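Local coordinates for protein probable exosome complex exonuclease 2 (Pyrococcus abyssi, PDB 2PO1) that probably serves as a non-catalytic component of the archaeal RNA-degrading exosome, contributing to the structuring of the active site of its partner subunit Rrp41, at residues Gly116-Met128 and Thr187-Val199. Residues are numbered along the deposited sequence; the frame is centred on the assembly and turned at random.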
loop_
_atom_site.group_PDB
_atom_site.type_symbol
_atom_site.label_atom_id
_atom_site.label_comp_id
_atom_site.label_asym_id
_atom_site.label_seq_id
_atom_site.Cartn_x
_atom_site.Cartn_y
_atom_site.Cartn_z
ATOM N N GLY C 116 16.679 -21.999 -5.973
ATOM C CA GLY C 116 17.267 -23.054 -6.848
ATOM C C GLY C 116 18.471 -22.508 -7.579
ATOM O O GLY C 116 19.450 -23.204 -7.788
ATOM N N ILE C 117 18.389 -21.247 -7.983
ATOM C CA ILE C 117 19.439 -20.606 -8.765
ATOM C C ILE C 117 20.451 -20.079 -7.797
ATOM O O ILE C 117 21.606 -20.382 -7.901
ATOM C CB ILE C 117 18.853 -19.511 -9.718
ATOM C CG1 ILE C 117 17.932 -20.202 -10.726
ATOM C CG2 ILE C 117 19.976 -18.714 -10.397
ATOM C CD1 ILE C 117 16.870 -19.294 -11.393
ATOM N N ARG C 118 20.019 -19.289 -6.811
ATOM C CA ARG C 118 20.932 -18.727 -5.890
ATOM C C ARG C 118 21.800 -19.797 -5.236
ATOM O O ARG C 118 23.009 -19.656 -5.148
ATOM C CB ARG C 118 20.159 -17.955 -4.800
ATOM C CG ARG C 118 21.030 -17.124 -3.924
ATOM C CD ARG C 118 20.135 -16.342 -2.976
ATOM N NE ARG C 118 19.215 -15.536 -3.792
ATOM C CZ ARG C 118 19.538 -14.364 -4.333
ATOM N NH1 ARG C 118 20.719 -13.810 -4.122
ATOM N NH2 ARG C 118 18.676 -13.757 -5.102
ATOM N N GLU C 119 21.190 -20.828 -4.716
ATOM C CA GLU C 119 21.923 -21.666 -3.773
ATOM C C GLU C 119 22.758 -22.657 -4.526
ATOM O O GLU C 119 23.665 -23.300 -3.970
ATOM C CB GLU C 119 20.958 -22.349 -2.813
ATOM C CG GLU C 119 20.261 -21.392 -1.838
ATOM C CD GLU C 119 21.222 -20.597 -1.021
ATOM O OE1 GLU C 119 20.977 -19.373 -0.865
ATOM O OE2 GLU C 119 22.229 -21.197 -0.562
ATOM N N SER C 120 22.491 -22.780 -5.813
ATOM C CA SER C 120 23.365 -23.611 -6.609
ATOM C C SER C 120 24.465 -22.723 -7.211
ATOM O O SER C 120 25.285 -23.221 -7.937
ATOM C CB SER C 120 22.625 -24.256 -7.740
ATOM O OG SER C 120 22.093 -23.212 -8.527
ATOM N N LYS C 121 24.393 -21.406 -6.971
ATOM C CA LYS C 121 25.245 -20.430 -7.626
ATOM C C LYS C 121 25.189 -20.558 -9.142
ATOM O O LYS C 121 26.182 -20.334 -9.841
ATOM C CB LYS C 121 26.642 -20.578 -7.096
ATOM C CG LYS C 121 26.738 -20.184 -5.638
ATOM C CD LYS C 121 28.201 -19.896 -5.349
ATOM C CE LYS C 121 28.377 -19.013 -4.133
ATOM N NZ LYS C 121 28.641 -19.857 -2.922
ATOM N N ALA C 122 24.013 -20.912 -9.640
ATOM C CA ALA C 122 23.832 -21.064 -11.072
ATOM C C ALA C 122 24.074 -19.746 -11.746
ATOM O O ALA C 122 24.589 -19.720 -12.833
ATOM C CB ALA C 122 22.431 -21.596 -11.396
ATOM N N LEU C 123 23.694 -18.646 -11.097
ATOM C CA LEU C 123 24.124 -17.345 -11.561
ATOM C C LEU C 123 25.199 -17.010 -10.591
ATOM O O LEU C 123 24.924 -16.783 -9.395
ATOM C CB LEU C 123 23.062 -16.294 -11.396
ATOM C CG LEU C 123 22.910 -15.133 -12.385
ATOM C CD1 LEU C 123 22.296 -13.946 -11.688
ATOM C CD2 LEU C 123 24.108 -14.815 -13.116
ATOM N N ASN C 124 26.430 -16.961 -11.075
ATOM C CA ASN C 124 27.510 -16.689 -10.172
ATOM C C ASN C 124 27.633 -15.182 -9.871
ATOM O O ASN C 124 28.194 -14.432 -10.664
ATOM C CB ASN C 124 28.780 -17.234 -10.773
ATOM C CG ASN C 124 29.857 -17.302 -9.795
ATOM O OD1 ASN C 124 29.858 -16.552 -8.824
ATOM N ND2 ASN C 124 30.767 -18.235 -9.987
ATOM N N LEU C 125 27.135 -14.750 -8.712
ATOM C CA LEU C 125 27.053 -13.350 -8.367
ATOM C C LEU C 125 28.397 -12.720 -8.149
ATOM O O LEU C 125 28.545 -11.486 -8.193
ATOM C CB LEU C 125 26.206 -13.140 -7.089
ATOM C CG LEU C 125 24.795 -13.704 -7.126
ATOM C CD1 LEU C 125 24.073 -13.357 -5.862
ATOM C CD2 LEU C 125 24.003 -13.210 -8.348
ATOM N N GLU C 126 29.375 -13.568 -7.875
ATOM C CA GLU C 126 30.749 -13.125 -7.659
ATOM C C GLU C 126 31.390 -12.667 -8.960
ATOM O O GLU C 126 32.341 -11.909 -8.962
ATOM C CB GLU C 126 31.531 -14.260 -7.034
ATOM C CG GLU C 126 31.327 -14.329 -5.551
ATOM C CD GLU C 126 31.032 -15.719 -5.086
ATOM O OE1 GLU C 126 31.977 -16.413 -4.610
ATOM O OE2 GLU C 126 29.857 -16.121 -5.231
ATOM N N LYS C 127 30.852 -13.117 -10.070
ATOM C CA LYS C 127 31.357 -12.767 -11.371
ATOM C C LYS C 127 30.525 -11.633 -11.950
ATOM O O LYS C 127 30.429 -11.465 -13.168
ATOM C CB LYS C 127 31.345 -13.998 -12.272
ATOM C CG LYS C 127 32.251 -15.084 -11.752
ATOM C CD LYS C 127 32.413 -16.237 -12.715
ATOM C CE LYS C 127 33.537 -17.206 -12.238
ATOM N NZ LYS C 127 33.683 -18.269 -13.251
ATOM N N MET C 128 29.911 -10.855 -11.069
ATOM C CA MET C 128 28.992 -9.799 -11.493
ATOM C C MET C 128 29.350 -8.508 -10.795
ATOM O O MET C 128 28.561 -7.555 -10.753
ATOM C CB MET C 128 27.542 -10.196 -11.180
ATOM C CG MET C 128 26.967 -11.097 -12.208
ATOM S SD MET C 128 25.350 -11.706 -11.777
ATOM C CE MET C 128 24.679 -10.352 -10.844
ATOM N N THR C 187 28.244 -7.396 -25.903
ATOM C CA THR C 187 27.540 -8.029 -24.832
ATOM C C THR C 187 28.288 -9.302 -24.502
ATOM O O THR C 187 29.205 -9.689 -25.194
ATOM C CB THR C 187 26.061 -8.294 -25.191
ATOM O OG1 THR C 187 26.002 -9.011 -26.429
ATOM C CG2 THR C 187 25.310 -6.987 -25.339
ATOM N N GLU C 188 27.919 -9.923 -23.401
ATOM C CA GLU C 188 28.551 -11.164 -23.008
ATOM C C GLU C 188 27.500 -11.906 -22.286
ATOM O O GLU C 188 26.532 -11.300 -21.828
ATOM C CB GLU C 188 29.707 -10.861 -22.057
ATOM C CG GLU C 188 29.295 -9.838 -21.032
ATOM C CD GLU C 188 30.274 -9.647 -19.927
ATOM O OE1 GLU C 188 29.795 -9.408 -18.826
ATOM O OE2 GLU C 188 31.499 -9.697 -20.143
ATOM N N PRO C 189 27.675 -13.219 -22.124
ATOM C CA PRO C 189 26.666 -13.893 -21.310
ATOM C C PRO C 189 26.798 -13.520 -19.849
ATOM O O PRO C 189 27.785 -12.888 -19.449
ATOM C CB PRO C 189 27.030 -15.365 -21.433
ATOM C CG PRO C 189 28.001 -15.428 -22.624
ATOM C CD PRO C 189 28.699 -14.140 -22.641
ATOM N N LEU C 190 25.843 -13.963 -19.062
ATOM C CA LEU C 190 25.868 -13.734 -17.616
ATOM C C LEU C 190 26.703 -14.906 -17.096
ATOM O O LEU C 190 26.918 -15.862 -17.841
ATOM C CB LEU C 190 24.432 -13.773 -17.111
ATOM C CG LEU C 190 23.722 -12.672 -16.304
ATOM C CD1 LEU C 190 24.366 -11.339 -16.233
ATOM C CD2 LEU C 190 22.176 -12.645 -16.638
ATOM N N PRO C 191 27.275 -14.804 -15.881
ATOM C CA PRO C 191 28.066 -15.995 -15.552
ATOM C C PRO C 191 27.160 -17.119 -15.068
ATOM O O PRO C 191 27.005 -17.306 -13.862
ATOM C CB PRO C 191 29.019 -15.486 -14.464
ATOM C CG PRO C 191 28.273 -14.336 -13.816
ATOM C CD PRO C 191 27.385 -13.739 -14.858
ATOM N N VAL C 192 26.528 -17.826 -16.012
ATOM C CA VAL C 192 25.627 -18.907 -15.663
ATOM C C VAL C 192 26.429 -20.204 -15.679
ATOM O O VAL C 192 26.949 -20.642 -16.716
ATOM C CB VAL C 192 24.412 -19.045 -16.608
ATOM C CG1 VAL C 192 23.452 -20.083 -16.056
ATOM C CG2 VAL C 192 23.678 -17.710 -16.788
ATOM N N GLU C 193 26.520 -20.830 -14.523
ATOM C CA GLU C 193 27.431 -21.943 -14.384
ATOM C C GLU C 193 26.794 -23.267 -14.087
ATOM O O GLU C 193 27.410 -24.298 -14.259
ATOM C CB GLU C 193 28.405 -21.585 -13.317
ATOM C CG GLU C 193 29.041 -20.305 -13.697
ATOM C CD GLU C 193 30.148 -19.915 -12.790
ATOM O OE1 GLU C 193 30.199 -20.456 -11.676
ATOM O OE2 GLU C 193 30.948 -19.054 -13.199
ATOM N N LYS C 194 25.529 -23.256 -13.689
ATOM C CA LYS C 194 24.839 -24.499 -13.407
ATOM C C LYS C 194 23.476 -24.360 -14.023
ATOM O O LYS C 194 23.050 -23.242 -14.347
ATOM C CB LYS C 194 24.798 -24.730 -11.894
ATOM C CG LYS C 194 25.943 -25.631 -11.446
ATOM C CD LYS C 194 26.244 -25.436 -9.990
ATOM C CE LYS C 194 27.769 -25.419 -9.751
ATOM N NZ LYS C 194 27.972 -24.128 -8.934
ATOM N N ILE C 195 22.796 -25.484 -14.237
ATOM C CA ILE C 195 21.447 -25.423 -14.785
ATOM C C ILE C 195 20.412 -26.119 -13.897
ATOM O O ILE C 195 19.909 -27.161 -14.261
ATOM C CB ILE C 195 21.362 -25.907 -16.272
ATOM C CG1 ILE C 195 22.313 -25.113 -17.125
ATOM C CG2 ILE C 195 19.927 -25.714 -16.851
ATOM C CD1 ILE C 195 22.776 -25.883 -18.328
ATOM N N PRO C 196 20.067 -25.507 -12.752
ATOM C CA PRO C 196 19.077 -26.080 -11.866
ATOM C C PRO C 196 17.713 -26.067 -12.537
ATOM O O PRO C 196 17.362 -25.094 -13.225
ATOM C CB PRO C 196 19.088 -25.114 -10.672
ATOM C CG PRO C 196 19.502 -23.818 -11.257
ATOM C CD PRO C 196 20.542 -24.205 -12.241
ATOM N N VAL C 197 16.974 -27.159 -12.351
ATOM C CA VAL C 197 15.689 -27.388 -12.995
ATOM C C VAL C 197 14.803 -27.885 -11.875
ATOM O O VAL C 197 15.172 -28.841 -11.199
ATOM C CB VAL C 197 15.836 -28.465 -14.116
ATOM C CG1 VAL C 197 14.489 -28.955 -14.576
ATOM C CG2 VAL C 197 16.588 -27.889 -15.298
ATOM N N PRO C 198 13.667 -27.197 -11.608
ATOM C CA PRO C 198 12.827 -27.817 -10.574
ATOM C C PRO C 198 12.042 -28.917 -11.219
ATOM O O PRO C 198 11.579 -28.777 -12.376
ATOM C CB PRO C 198 11.871 -26.704 -10.123
ATOM C CG PRO C 198 12.209 -25.502 -10.920
ATOM C CD PRO C 198 13.065 -25.947 -12.117
ATOM N N VAL C 199 11.934 -30.034 -10.508
ATOM C CA VAL C 199 10.971 -31.011 -10.933
ATOM C C VAL C 199 9.945 -31.169 -9.834
ATOM O O VAL C 199 10.313 -31.301 -8.690
ATOM C CB VAL C 199 11.689 -32.313 -11.265
ATOM C CG1 VAL C 199 10.695 -33.380 -11.492
ATOM C CG2 VAL C 199 12.612 -32.087 -12.517
HETATM O O HOH W 1 28.614 -21.548 -9.789
#
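Leu123 and Val192 form a single antiparallel bridge, in which Asn124 N donates to Pro191 O (2.9 Å, 176° at the hydrogen) and Glu193 N donates to Ala122 O (2.8 Å). The same Ala122 carbonyl also takes a CA-H...O contact from Val192.

Glu193, its chain extended beyond CG, brings its carboxylate alongside Asn124 and Lys127. Its OE1 accepts from Asn124 ND2 at 2.8 Å from above the carboxylate plane, the amide standing nearly perpendicular to it (88°). OE2 is met on the syn side by Lys127 NZ at 2.8 Å, a salt bridge with the lysine chain crossing at about a right angle. Asn124 CG lies anti to its own backbone N (chi1 -166°), which turns ND2 to the carboxylate while OD1 accepts from Glu126 N in an Asx turn.

Pro191, the centre of an inverse gamma turn, meets Lys127 CB through its CG, tight at 3.5 Å, while its CD touches Met128 CG and Leu123 CD2. At the other end, Pro196 CD presses on Ala122 CB at 3.3 Å, and Ile117 touches Pro196 CG through its CG1, the two side chains crossing at about a right angle. Lys194, bent at chi3 and chi4, brings NZ to Ser120 O (3.0 Å), within the Schellman motif that ends helix 104-118, just ahead of Lys121 with its positive phi; a water links NZ with Lys121 O and Glu193 OE1.

The contact thus ties the loop after helix 104-118 to the linker between strands 186-189 and 197-204 of this RNase PH-like fold. Two bonds and the water grip the Glu193 carboxylate, which would probably fix its rotation and favour its ionised form.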